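SusD homolog (Bacteroides ovatus, PDB 4F53) probably binds glycans, perhaps mucin O-glycans, at the bacterial surface as an outer-membrane lipoprotein of the SusD/RagB family. Local coordinates at residues Ala63-Arg74 with Leu305-Ser316; Pro80-Asn90 with Arg477-Tyr485. All coordinates share one frame; numbering follows the deposited sequence.

In the fold
Both contacts join an early piece of the chain to a much later one, and their segments alternate along the sequence, with centres about 21 Å apart. Each is partly buried. Contact 1 joins the end of strand 62-64 and the loop after it to the irregular loop 305-316 by a polar network of one arginine, one glutamine and four waters. Contact 2 sets the start of helix 82-106 against the turn leading into helix 482-487; Pro481 and Phe89 form its apolar centre, with Met478 and the Lys85 chain beside them, and a single direct hydrogen bond, Asn90 to Glu484. The two meet where Trp71 and Arg74 of contact 1 pack on Trp84 of contact 2, Trp71 CD2 lying 3.7 Å from Trp84 CZ2.

Contact 1: Ala63-Arg74 with Leu305-Ser316; sequences ADSNLGTGWSGR and LRRGILQGQYNS
Arg74 reaches across to Ile309 and with its two terminal nitrogens grips one oxygen: NH1 and NH2 stand 2.9 and 2.7 Å from Ile309 O, which lies in the guanidinium plane. NH1 also donates to Gln311 OE1 (3.1 Å), while NE forms a salt bridge with Asp64 OD2 at 2.8 Å, so the group is fixed in rotation from several sides. Tyr314 OH sits over one guanidinium face without a hydrogen bond to it.

The Gln311 amide is used at both ends. Its chain leaves with CG anti to the backbone N (chi1 -160°) and bends at chi2, which brings NE2 within 3.0 Å of Gly68 O, met from above the carbonyl plane, and into a weak bond with Asn66 OD1. That same oxygen accepts from Gly68 N, closing an Asx turn.

Waters fill in between the loops: one joins Asp64 O to Arg306 O, another Arg74 NH2 to Gly308 N, a third links Asn66 N, Gln311 OE1 and Tyr314 OH, and a fourth donates to Asn66 O and Gly68 O and accepts from Gly312 N.

Apolar contacts flank this network, with Ala63 CB 3.8 Å from Leu305 CB and Leu67 CD2 3.6 Å from Tyr314 CB.

Ala63 also pairs with Arg262 in the two-stranded antiparallel sheet 62-64/261-263, and a type II turn, Leu310-Gln313, carries Gln311: loop-to-loop packing beside a small sheet.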
loop_
_atom_site.group_PDB
_atom_site.type_symbol
_atom_site.label_atom_id
_atom_site.label_comp_id
_atom_site.label_asym_id
_atom_site.label_seq_id
_atom_site.Cartn_x
_atom_site.Cartn_y
_atom_site.Cartn_z
ATOM N N ALA A 63 11.152 -8.089 -2.985
ATOM C CA ALA A 63 11.533 -9.100 -3.949
ATOM C C ALA A 63 11.462 -10.438 -3.250
ATOM O O ALA A 63 12.202 -10.666 -2.295
ATOM C CB ALA A 63 12.935 -8.838 -4.485
ATOM N N ASP A 64 10.568 -11.321 -3.702
ATOM C CA ASP A 64 10.462 -12.695 -3.205
ATOM C C ASP A 64 11.824 -13.380 -3.386
ATOM O O ASP A 64 12.509 -13.130 -4.381
ATOM C CB ASP A 64 9.326 -13.446 -3.914
ATOM C CG ASP A 64 7.958 -12.739 -3.834
ATOM O OD1 ASP A 64 7.613 -12.220 -2.731
ATOM O OD2 ASP A 64 7.235 -12.691 -4.885
ATOM N N SER A 65 12.256 -14.146 -2.365
ATOM C CA SER A 65 13.572 -14.809 -2.307
ATOM C C SER A 65 13.445 -16.266 -1.815
ATOM O O SER A 65 14.332 -16.772 -1.135
ATOM C CB SER A 65 14.518 -14.024 -1.402
ATOM O OG SER A 65 13.966 -13.892 -0.104
ATOM N N ASN A 66 12.331 -16.922 -2.136
ATOM C CA ASN A 66 12.122 -18.312 -1.775
ATOM C C ASN A 66 12.825 -19.184 -2.844
ATOM O O ASN A 66 12.499 -19.101 -4.035
ATOM C CB ASN A 66 10.621 -18.618 -1.654
ATOM C CG ASN A 66 10.310 -20.049 -1.308
ATOM O OD1 ASN A 66 10.456 -20.946 -2.122
ATOM N ND2 ASN A 66 9.863 -20.292 -0.098
ATOM N N LEU A 67 13.801 -19.992 -2.412
ATOM C CA LEU A 67 14.615 -20.814 -3.314
ATOM C C LEU A 67 14.034 -22.225 -3.526
ATOM O O LEU A 67 14.645 -23.032 -4.219
ATOM C CB LEU A 67 16.066 -20.905 -2.781
ATOM C CG LEU A 67 16.733 -19.592 -2.329
ATOM C CD1 LEU A 67 18.106 -19.851 -1.714
ATOM C CD2 LEU A 67 16.801 -18.568 -3.460
ATOM N N GLY A 68 12.855 -22.490 -2.968
ATOM C CA GLY A 68 12.183 -23.778 -3.090
ATOM C C GLY A 68 11.465 -24.009 -4.411
ATOM O O GLY A 68 11.427 -23.134 -5.293
ATOM N N THR A 69 10.873 -25.207 -4.531
ATOM C CA THR A 69 10.103 -25.659 -5.698
ATOM C C THR A 69 8.607 -25.848 -5.356
ATOM O O THR A 69 7.831 -26.220 -6.235
ATOM C CB THR A 69 10.704 -26.983 -6.247
ATOM O OG1 THR A 69 10.945 -27.890 -5.157
ATOM C CG2 THR A 69 11.976 -26.753 -7.071
ATOM N N GLY A 70 8.235 -25.585 -4.103
ATOM C CA GLY A 70 6.872 -25.714 -3.592
ATOM C C GLY A 70 5.850 -24.751 -4.164
ATOM O O GLY A 70 4.665 -25.091 -4.232
ATOM N N TRP A 71 6.274 -23.538 -4.566
ATOM C CA TRP A 71 5.350 -22.580 -5.176
ATOM C C TRP A 71 5.321 -22.804 -6.691
ATOM O O TRP A 71 6.379 -22.841 -7.322
ATOM C CB TRP A 71 5.734 -21.128 -4.835
ATOM C CG TRP A 71 5.659 -20.777 -3.372
ATOM C CD1 TRP A 71 4.963 -21.435 -2.396
ATOM C CD2 TRP A 71 6.214 -19.602 -2.749
ATOM N NE1 TRP A 71 5.095 -20.777 -1.193
ATOM C CE2 TRP A 71 5.858 -19.646 -1.380
ATOM C CE3 TRP A 71 7.015 -18.549 -3.204
ATOM C CZ2 TRP A 71 6.269 -18.668 -0.472
ATOM C CZ3 TRP A 71 7.414 -17.574 -2.307
ATOM C CH2 TRP A 71 7.050 -17.637 -0.959
ATOM N N SER A 72 4.119 -23.018 -7.265
ATOM C CA SER A 72 3.938 -23.243 -8.706
ATOM C C SER A 72 4.143 -21.916 -9.473
ATOM O O SER A 72 4.642 -21.900 -10.602
ATOM C CB SER A 72 2.553 -23.818 -8.984
ATOM O OG SER A 72 1.534 -22.892 -8.625
ATOM N N GLY A 73 3.768 -20.818 -8.830
ATOM C CA GLY A 73 3.895 -19.471 -9.363
ATOM C C GLY A 73 3.649 -18.459 -8.277
ATOM O O GLY A 73 3.376 -18.834 -7.129
ATOM N N ARG A 74 3.774 -17.169 -8.618
ATOM C CA ARG A 74 3.599 -16.079 -7.652
ATOM C C ARG A 74 2.845 -14.908 -8.273
ATOM O O ARG A 74 2.729 -14.828 -9.493
ATOM C CB ARG A 74 4.979 -15.584 -7.139
ATOM C CG ARG A 74 5.918 -16.658 -6.567
ATOM C CD ARG A 74 7.071 -16.075 -5.747
ATOM N NE ARG A 74 7.746 -14.951 -6.403
ATOM C CZ ARG A 74 8.643 -15.061 -7.378
ATOM N NH1 ARG A 74 8.985 -16.255 -7.844
ATOM N NH2 ARG A 74 9.205 -13.980 -7.896
ATOM N N LEU A 305 17.180 -7.358 -4.208
ATOM C CA LEU A 305 17.058 -8.441 -5.169
ATOM C C LEU A 305 16.044 -8.022 -6.264
ATOM O O LEU A 305 15.111 -7.263 -5.999
ATOM C CB LEU A 305 16.600 -9.698 -4.398
ATOM C CG LEU A 305 16.421 -11.010 -5.142
ATOM C CD1 LEU A 305 17.754 -11.547 -5.647
ATOM C CD2 LEU A 305 15.752 -12.018 -4.246
ATOM N N ARG A 306 16.254 -8.491 -7.495
ATOM C CA ARG A 306 15.366 -8.202 -8.601
ATOM C C ARG A 306 13.975 -8.812 -8.329
ATOM O O ARG A 306 13.880 -9.970 -7.887
ATOM C CB ARG A 306 15.964 -8.763 -9.910
ATOM C CG ARG A 306 15.188 -8.417 -11.183
ATOM C CD ARG A 306 15.365 -6.960 -11.599
ATOM N NE ARG A 306 14.517 -6.637 -12.746
ATOM C CZ ARG A 306 14.899 -6.749 -14.011
ATOM N NH1 ARG A 306 16.133 -7.145 -14.308
ATOM N NH2 ARG A 306 14.052 -6.480 -14.987
ATOM N N ARG A 307 12.912 -8.016 -8.542
ATOM C CA ARG A 307 11.534 -8.502 -8.389
ATOM C C ARG A 307 11.149 -9.286 -9.636
ATOM O O ARG A 307 11.620 -8.953 -10.731
ATOM C CB ARG A 307 10.546 -7.348 -8.170
ATOM C CG ARG A 307 10.739 -6.542 -6.892
ATOM C CD ARG A 307 9.784 -5.350 -6.853
ATOM N NE ARG A 307 10.105 -4.422 -7.945
ATOM C CZ ARG A 307 9.340 -4.206 -9.003
ATOM N NH1 ARG A 307 8.122 -4.729 -9.068
ATOM N NH2 ARG A 307 9.768 -3.427 -9.984
ATOM N N GLY A 308 10.290 -10.290 -9.474
ATOM C CA GLY A 308 9.808 -11.074 -10.597
ATOM C C GLY A 308 10.740 -12.148 -11.119
ATOM O O GLY A 308 10.612 -12.547 -12.278
ATOM N N ILE A 309 11.669 -12.635 -10.288
ATOM C CA ILE A 309 12.531 -13.768 -10.677
ATOM C C ILE A 309 11.629 -15.016 -10.653
ATOM O O ILE A 309 10.884 -15.205 -9.693
ATOM C CB ILE A 309 13.787 -13.915 -9.773
ATOM C CG1 ILE A 309 14.724 -12.682 -9.888
ATOM C CG2 ILE A 309 14.525 -15.236 -10.075
ATOM C CD1 ILE A 309 15.808 -12.587 -8.768
ATOM N N LEU A 310 11.625 -15.804 -11.726
ATOM C CA LEU A 310 10.764 -16.980 -11.804
ATOM C C LEU A 310 11.173 -17.981 -10.756
ATOM O O LEU A 310 12.370 -18.182 -10.522
ATOM C CB LEU A 310 10.817 -17.629 -13.212
ATOM C CG LEU A 310 9.663 -18.583 -13.600
ATOM C CD1 LEU A 310 8.394 -17.805 -14.027
ATOM C CD2 LEU A 310 10.075 -19.493 -14.762
ATOM N N GLN A 311 10.173 -18.601 -10.113
ATOM C CA GLN A 311 10.385 -19.669 -9.143
ATOM C C GLN A 311 11.210 -20.759 -9.818
ATOM O O GLN A 311 10.883 -21.167 -10.938
ATOM C CB GLN A 311 9.035 -20.209 -8.640
ATOM C CG GLN A 311 9.124 -20.947 -7.313
ATOM C CD GLN A 311 9.335 -20.068 -6.102
ATOM O OE1 GLN A 311 9.190 -18.844 -6.136
ATOM N NE2 GLN A 311 9.721 -20.689 -4.992
ATOM N N GLY A 312 12.320 -21.124 -9.179
ATOM C CA GLY A 312 13.254 -22.125 -9.678
ATOM C C GLY A 312 14.416 -21.545 -10.462
ATOM O O GLY A 312 15.274 -22.298 -10.915
ATOM N N GLN A 313 14.467 -20.210 -10.634
ATOM C CA GLN A 313 15.507 -19.548 -11.437
ATOM C C GLN A 313 16.278 -18.495 -10.649
ATOM O O GLN A 313 16.702 -17.483 -11.205
ATOM C CB GLN A 313 14.889 -18.928 -12.698
ATOM C CG GLN A 313 14.387 -20.001 -13.654
ATOM C CD GLN A 313 13.780 -19.474 -14.919
ATOM O OE1 GLN A 313 13.502 -18.283 -15.080
ATOM N NE2 GLN A 313 13.538 -20.371 -15.853
ATOM N N TYR A 314 16.486 -18.758 -9.356
ATOM C CA TYR A 314 17.237 -17.872 -8.465
ATOM C C TYR A 314 18.672 -18.286 -8.372
ATOM O O TYR A 314 18.962 -19.491 -8.336
ATOM C CB TYR A 314 16.659 -17.929 -7.049
ATOM C CG TYR A 314 15.364 -17.183 -6.861
ATOM C CD1 TYR A 314 14.136 -17.810 -7.087
ATOM C CD2 TYR A 314 15.354 -15.874 -6.404
ATOM C CE1 TYR A 314 12.934 -17.122 -6.914
ATOM C CE2 TYR A 314 14.163 -15.180 -6.224
ATOM C CZ TYR A 314 12.958 -15.811 -6.474
ATOM O OH TYR A 314 11.795 -15.143 -6.266
ATOM N N ASN A 315 19.575 -17.301 -8.237
ATOM C CA ASN A 315 20.970 -17.607 -7.923
ATOM C C ASN A 315 20.956 -18.117 -6.469
ATOM O O ASN A 315 20.178 -17.577 -5.671
ATOM C CB ASN A 315 21.832 -16.359 -8.095
ATOM C CG ASN A 315 22.270 -16.098 -9.511
ATOM O OD1 ASN A 315 22.568 -17.014 -10.286
ATOM N ND2 ASN A 315 22.384 -14.831 -9.855
ATOM N N SER A 316 21.712 -19.176 -6.139
ATOM C CA SER A 316 21.684 -19.779 -4.785
ATOM C C SER A 316 22.081 -18.820 -3.638
ATOM O O SER A 316 21.788 -19.140 -2.484
ATOM C CB SER A 316 22.555 -21.031 -4.713
ATOM O OG SER A 316 23.925 -20.711 -4.881
HETATM O O HOH W 1 12.148 -11.883 -6.804
HETATM O O HOH W 2 9.522 -11.095 -6.986
HETATM O O HOH W 3 10.377 -16.651 -4.427
HETATM O O HOH W 4 12.682 -20.780 -6.307
#

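Contact 2: Pro80-Asn90 with Arg477-Tyr485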
loop_
_atom_site.group_PDB
_atom_site.type_symbol
_atom_site.label_atom_id
_atom_site.label_comp_id
_atom_site.label_asym_id
_atom_site.label_seq_id
_atom_site.Cartn_x
_atom_site.Cartn_y
_atom_site.Cartn_z
ATOM N N PRO A 80 -0.032 -16.581 -10.155
ATOM C CA PRO A 80 -0.326 -17.196 -8.840
ATOM C C PRO A 80 -1.285 -18.368 -8.996
ATOM O O PRO A 80 -2.020 -18.421 -9.973
ATOM C CB PRO A 80 -0.979 -16.049 -8.056
ATOM C CG PRO A 80 -1.624 -15.213 -9.119
ATOM C CD PRO A 80 -0.676 -15.253 -10.271
ATOM N N SER A 81 -1.287 -19.297 -8.048
ATOM C CA SER A 81 -2.193 -20.451 -8.106
ATOM C C SER A 81 -3.632 -19.987 -7.826
ATOM O O SER A 81 -3.824 -18.864 -7.349
ATOM C CB SER A 81 -1.766 -21.497 -7.084
ATOM O OG SER A 81 -1.871 -20.944 -5.779
ATOM N N ASP A 82 -4.627 -20.837 -8.085
ATOM C CA ASP A 82 -6.022 -20.537 -7.785
ATOM C C ASP A 82 -6.201 -20.224 -6.278
ATOM O O ASP A 82 -6.921 -19.287 -5.950
ATOM C CB ASP A 82 -6.934 -21.691 -8.241
ATOM C CG ASP A 82 -7.344 -21.640 -9.716
ATOM O OD1 ASP A 82 -7.236 -20.547 -10.337
ATOM O OD2 ASP A 82 -7.842 -22.670 -10.230
ATOM N N ASP A 83 -5.469 -20.934 -5.384
ATOM C CA ASP A 83 -5.503 -20.705 -3.931
ATOM C C ASP A 83 -4.986 -19.322 -3.555
ATOM O O ASP A 83 -5.565 -18.688 -2.677
ATOM C CB ASP A 83 -4.698 -21.776 -3.166
ATOM C CG ASP A 83 -5.165 -23.213 -3.375
ATOM O OD1 ASP A 83 -6.377 -23.418 -3.650
ATOM O OD2 ASP A 83 -4.321 -24.134 -3.242
ATOM N N TRP A 84 -3.905 -18.853 -4.204
ATOM C CA TRP A 84 -3.344 -17.516 -3.953
ATOM C C TRP A 84 -4.277 -16.419 -4.468
ATOM O O TRP A 84 -4.301 -15.319 -3.917
ATOM C CB TRP A 84 -1.972 -17.358 -4.623
ATOM C CG TRP A 84 -0.821 -18.032 -3.919
ATOM C CD1 TRP A 84 -0.835 -19.225 -3.252
ATOM C CD2 TRP A 84 0.543 -17.572 -3.891
ATOM N NE1 TRP A 84 0.425 -19.526 -2.791
ATOM C CE2 TRP A 84 1.293 -18.537 -3.182
ATOM C CE3 TRP A 84 1.209 -16.456 -4.433
ATOM C CZ2 TRP A 84 2.670 -18.407 -2.978
ATOM C CZ3 TRP A 84 2.566 -16.328 -4.225
ATOM C CH2 TRP A 84 3.287 -17.306 -3.520
ATOM N N LYS A 85 -5.015 -16.700 -5.547
ATOM C CA LYS A 85 -5.935 -15.734 -6.141
ATOM C C LYS A 85 -7.212 -15.559 -5.291
ATOM O O LYS A 85 -7.886 -14.538 -5.408
ATOM C CB LYS A 85 -6.280 -16.140 -7.574
ATOM C CG LYS A 85 -5.102 -15.913 -8.508
ATOM C CD LYS A 85 -5.471 -15.996 -9.965
ATOM C CE LYS A 85 -5.310 -17.372 -10.526
ATOM N NZ LYS A 85 -5.647 -17.389 -11.966
ATOM N N LYS A 86 -7.501 -16.516 -4.397
ATOM C CA LYS A 86 -8.686 -16.458 -3.540
ATOM C C LYS A 86 -8.469 -15.560 -2.294
ATOM O O LYS A 86 -9.377 -14.829 -1.895
ATOM C CB LYS A 86 -9.067 -17.889 -3.123
ATOM C CG LYS A 86 -10.433 -18.041 -2.504
ATOM C CD LYS A 86 -10.807 -19.511 -2.368
ATOM C CE LYS A 86 -12.164 -19.743 -1.728
ATOM N NZ LYS A 86 -12.134 -19.567 -0.248
ATOM N N ILE A 87 -7.279 -15.624 -1.697
ATOM C CA ILE A 87 -6.939 -14.964 -0.445
ATOM C C ILE A 87 -7.152 -13.425 -0.453
ATOM O O ILE A 87 -7.804 -12.982 0.497
ATOM C CB ILE A 87 -5.509 -15.383 0.028
ATOM C CG1 ILE A 87 -5.488 -16.908 0.251
ATOM C CG2 ILE A 87 -5.080 -14.638 1.337
ATOM C CD1 ILE A 87 -4.132 -17.532 0.229
ATOM N N PRO A 88 -6.696 -12.579 -1.452
ATOM C CA PRO A 88 -6.914 -11.126 -1.324
ATOM C C PRO A 88 -8.356 -10.658 -1.521
ATOM O O PRO A 88 -8.618 -9.444 -1.428
ATOM C CB PRO A 88 -6.012 -10.534 -2.417
ATOM C CG PRO A 88 -5.090 -11.638 -2.821
ATOM C CD PRO A 88 -5.890 -12.871 -2.653
ATOM N N PHE A 89 -9.288 -11.590 -1.814
ATOM C CA PHE A 89 -10.690 -11.250 -2.005
ATOM C C PHE A 89 -11.509 -11.833 -0.856
ATOM O O PHE A 89 -11.872 -11.095 0.061
ATOM C CB PHE A 89 -11.201 -11.737 -3.381
ATOM C CG PHE A 89 -12.529 -11.163 -3.837
ATOM C CD1 PHE A 89 -12.756 -9.786 -3.828
ATOM C CD2 PHE A 89 -13.532 -11.990 -4.321
ATOM C CE1 PHE A 89 -13.980 -9.259 -4.260
ATOM C CE2 PHE A 89 -14.746 -11.458 -4.768
ATOM C CZ PHE A 89 -14.964 -10.098 -4.736
ATOM N N ASN A 90 -11.711 -13.156 -0.869
ATOM C CA ASN A 90 -12.511 -13.936 0.075
ATOM C C ASN A 90 -12.093 -13.791 1.524
ATOM O O ASN A 90 -12.972 -13.683 2.370
ATOM C CB ASN A 90 -12.508 -15.433 -0.290
ATOM C CG ASN A 90 -13.294 -15.753 -1.540
ATOM O OD1 ASN A 90 -12.884 -15.439 -2.661
ATOM N ND2 ASN A 90 -14.447 -16.388 -1.379
ATOM N N ARG A 477 -4.694 -4.814 -11.625
ATOM C CA ARG A 477 -5.697 -5.338 -10.704
ATOM C C ARG A 477 -5.485 -6.847 -10.561
ATOM O O ARG A 477 -4.571 -7.408 -11.167
ATOM C CB ARG A 477 -7.134 -5.015 -11.220
ATOM C CG ARG A 477 -7.508 -5.781 -12.484
ATOM C CD ARG A 477 -8.920 -5.511 -12.956
ATOM N NE ARG A 477 -9.952 -6.115 -12.113
ATOM C CZ ARG A 477 -10.496 -7.312 -12.299
ATOM N NH1 ARG A 477 -10.040 -8.116 -13.254
ATOM N NH2 ARG A 477 -11.464 -7.738 -11.497
HETATM N N MSE A 478 -6.336 -7.487 -9.762
HETATM C CA MSE A 478 -6.379 -8.930 -9.629
HETATM C C MSE A 478 -7.662 -9.404 -10.267
HETATM O O MSE A 478 -8.679 -8.705 -10.153
HETATM C CB MSE A 478 -6.294 -9.365 -8.148
HETATM C CG MSE A 478 -4.919 -9.124 -7.534
HETATM SE SE MSE A 478 -3.535 -10.301 -8.220
HETATM C CE MSE A 478 -4.241 -12.044 -7.654
ATOM N N PRO A 479 -7.648 -10.576 -10.953
ATOM C CA PRO A 479 -8.902 -11.102 -11.502
ATOM C C PRO A 479 -9.751 -11.718 -10.394
ATOM O O PRO A 479 -9.212 -12.136 -9.371
ATOM C CB PRO A 479 -8.430 -12.146 -12.510
ATOM C CG PRO A 479 -7.120 -12.628 -11.983
ATOM C CD PRO A 479 -6.521 -11.521 -11.154
ATOM N N TYR A 480 -11.070 -11.776 -10.583
ATOM C CA TYR A 480 -11.962 -12.369 -9.585
ATOM C C TYR A 480 -11.669 -13.855 -9.412
ATOM O O TYR A 480 -11.423 -14.535 -10.412
ATOM C CB TYR A 480 -13.450 -12.170 -9.971
ATOM C CG TYR A 480 -13.884 -10.721 -10.005
ATOM C CD1 TYR A 480 -13.741 -9.903 -8.885
ATOM C CD2 TYR A 480 -14.487 -10.177 -11.137
ATOM C CE1 TYR A 480 -14.144 -8.572 -8.908
ATOM C CE2 TYR A 480 -14.894 -8.845 -11.169
ATOM C CZ TYR A 480 -14.705 -8.044 -10.055
ATOM O OH TYR A 480 -15.097 -6.734 -10.057
ATOM N N PRO A 481 -11.685 -14.390 -8.167
ATOM C CA PRO A 481 -11.467 -15.845 -7.982
ATOM C C PRO A 481 -12.476 -16.680 -8.795
ATOM O O PRO A 481 -13.665 -16.332 -8.857
ATOM C CB PRO A 481 -11.645 -16.046 -6.473
ATOM C CG PRO A 481 -11.366 -14.698 -5.866
ATOM C CD PRO A 481 -11.926 -13.712 -6.874
ATOM N N THR A 482 -11.984 -17.782 -9.435
ATOM C CA THR A 482 -12.770 -18.692 -10.278
ATOM C C THR A 482 -13.990 -19.254 -9.515
ATOM O O THR A 482 -15.039 -19.462 -10.118
ATOM C CB THR A 482 -11.869 -19.816 -10.864
ATOM O OG1 THR A 482 -12.672 -20.751 -11.584
ATOM C CG2 THR A 482 -11.026 -20.551 -9.807
ATOM N N ASP A 483 -13.850 -19.484 -8.194
ATOM C CA ASP A 483 -14.895 -20.036 -7.314
ATOM C C ASP A 483 -16.088 -19.117 -7.189
ATOM O O ASP A 483 -17.194 -19.598 -6.930
ATOM C CB ASP A 483 -14.340 -20.315 -5.900
ATOM C CG ASP A 483 -13.585 -21.626 -5.728
ATOM O OD1 ASP A 483 -13.911 -22.600 -6.445
ATOM O OD2 ASP A 483 -12.705 -21.696 -4.829
ATOM N N GLU A 484 -15.873 -17.797 -7.360
ATOM C CA GLU A 484 -16.948 -16.807 -7.278
ATOM C C GLU A 484 -17.830 -16.888 -8.522
ATOM O O GLU A 484 -19.044 -16.697 -8.407
ATOM C CB GLU A 484 -16.411 -15.387 -7.021
ATOM C CG GLU A 484 -15.828 -15.219 -5.625
ATOM C CD GLU A 484 -16.642 -15.813 -4.488
ATOM O OE1 GLU A 484 -17.832 -15.448 -4.353
ATOM O OE2 GLU A 484 -16.102 -16.673 -3.753
ATOM N N TYR A 485 -17.260 -17.282 -9.676
ATOM C CA TYR A 485 -18.028 -17.524 -10.902
ATOM C C TYR A 485 -18.925 -18.752 -10.726
ATOM O O TYR A 485 -19.958 -18.843 -11.381
ATOM C CB TYR A 485 -17.089 -17.774 -12.084
ATOM C CG TYR A 485 -16.530 -16.545 -12.756
ATOM C CD1 TYR A 485 -15.368 -15.934 -12.281
ATOM C CD2 TYR A 485 -17.075 -16.071 -13.947
ATOM C CE1 TYR A 485 -14.799 -14.851 -12.948
ATOM C CE2 TYR A 485 -16.540 -14.961 -14.599
ATOM C CZ TYR A 485 -15.395 -14.364 -14.103
ATOM O OH TYR A 485 -14.842 -13.322 -14.792
HETATM O O HOH W 5 -9.082 -18.356 -7.971
HETATM O O HOH W 6 -7.539 -12.657 -7.240
#
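Pro481 lies against Phe89 at the apolar centre, its CD 3.5 Å from Phe89 CD2, the two side chains crossing at about a right angle. Phe89 CG stands anti to its own backbone N (chi1 -166°), which carries the ring across to the later segment. There its far end, CZ, comes 4.3 Å from Tyr480 CD1, the two ring planes inclined at 48°, and the CG methylene of Glu484 meets the ring at its edge. Pro481 CG also rests on the backbone of the helix, 3.5 Å from Lys85 O. Beside Pro481, Asn90 ND2 donates an almost straight bond of 2.9 Å (168°) to Glu484 OE2; the oxygen lies in the amide plane but is approached from above the carboxylate plane. Asn90 OD1, buried beside Pro481 CG, has no polar partner. Farther along, the selenomethionine Met478, bent at chi2 and chi3, presents its methyl CE to Lys85 CG and, more loosely, to Pro80 CG.

Toward the margin two waters bridge the backbones, one donating to both Lys85 O and Pro479 O, the other more weakly joining Asp82 O to Thr482 N. In one of its two conformers Thr482 brings its methyl CG2 near the Asp82 carboxylate. Lys86 CE passes 3.7 Å from Asp483 OD2, while Asp483 OD1 pairs with Arg486.

Helix 110-131 adjoins this core through Val127 and Tyr131 beside Phe89, helix 489-502 touches Tyr480 and Glu484, and helix 44-58 packs on Trp84, Ile87 and Pro88.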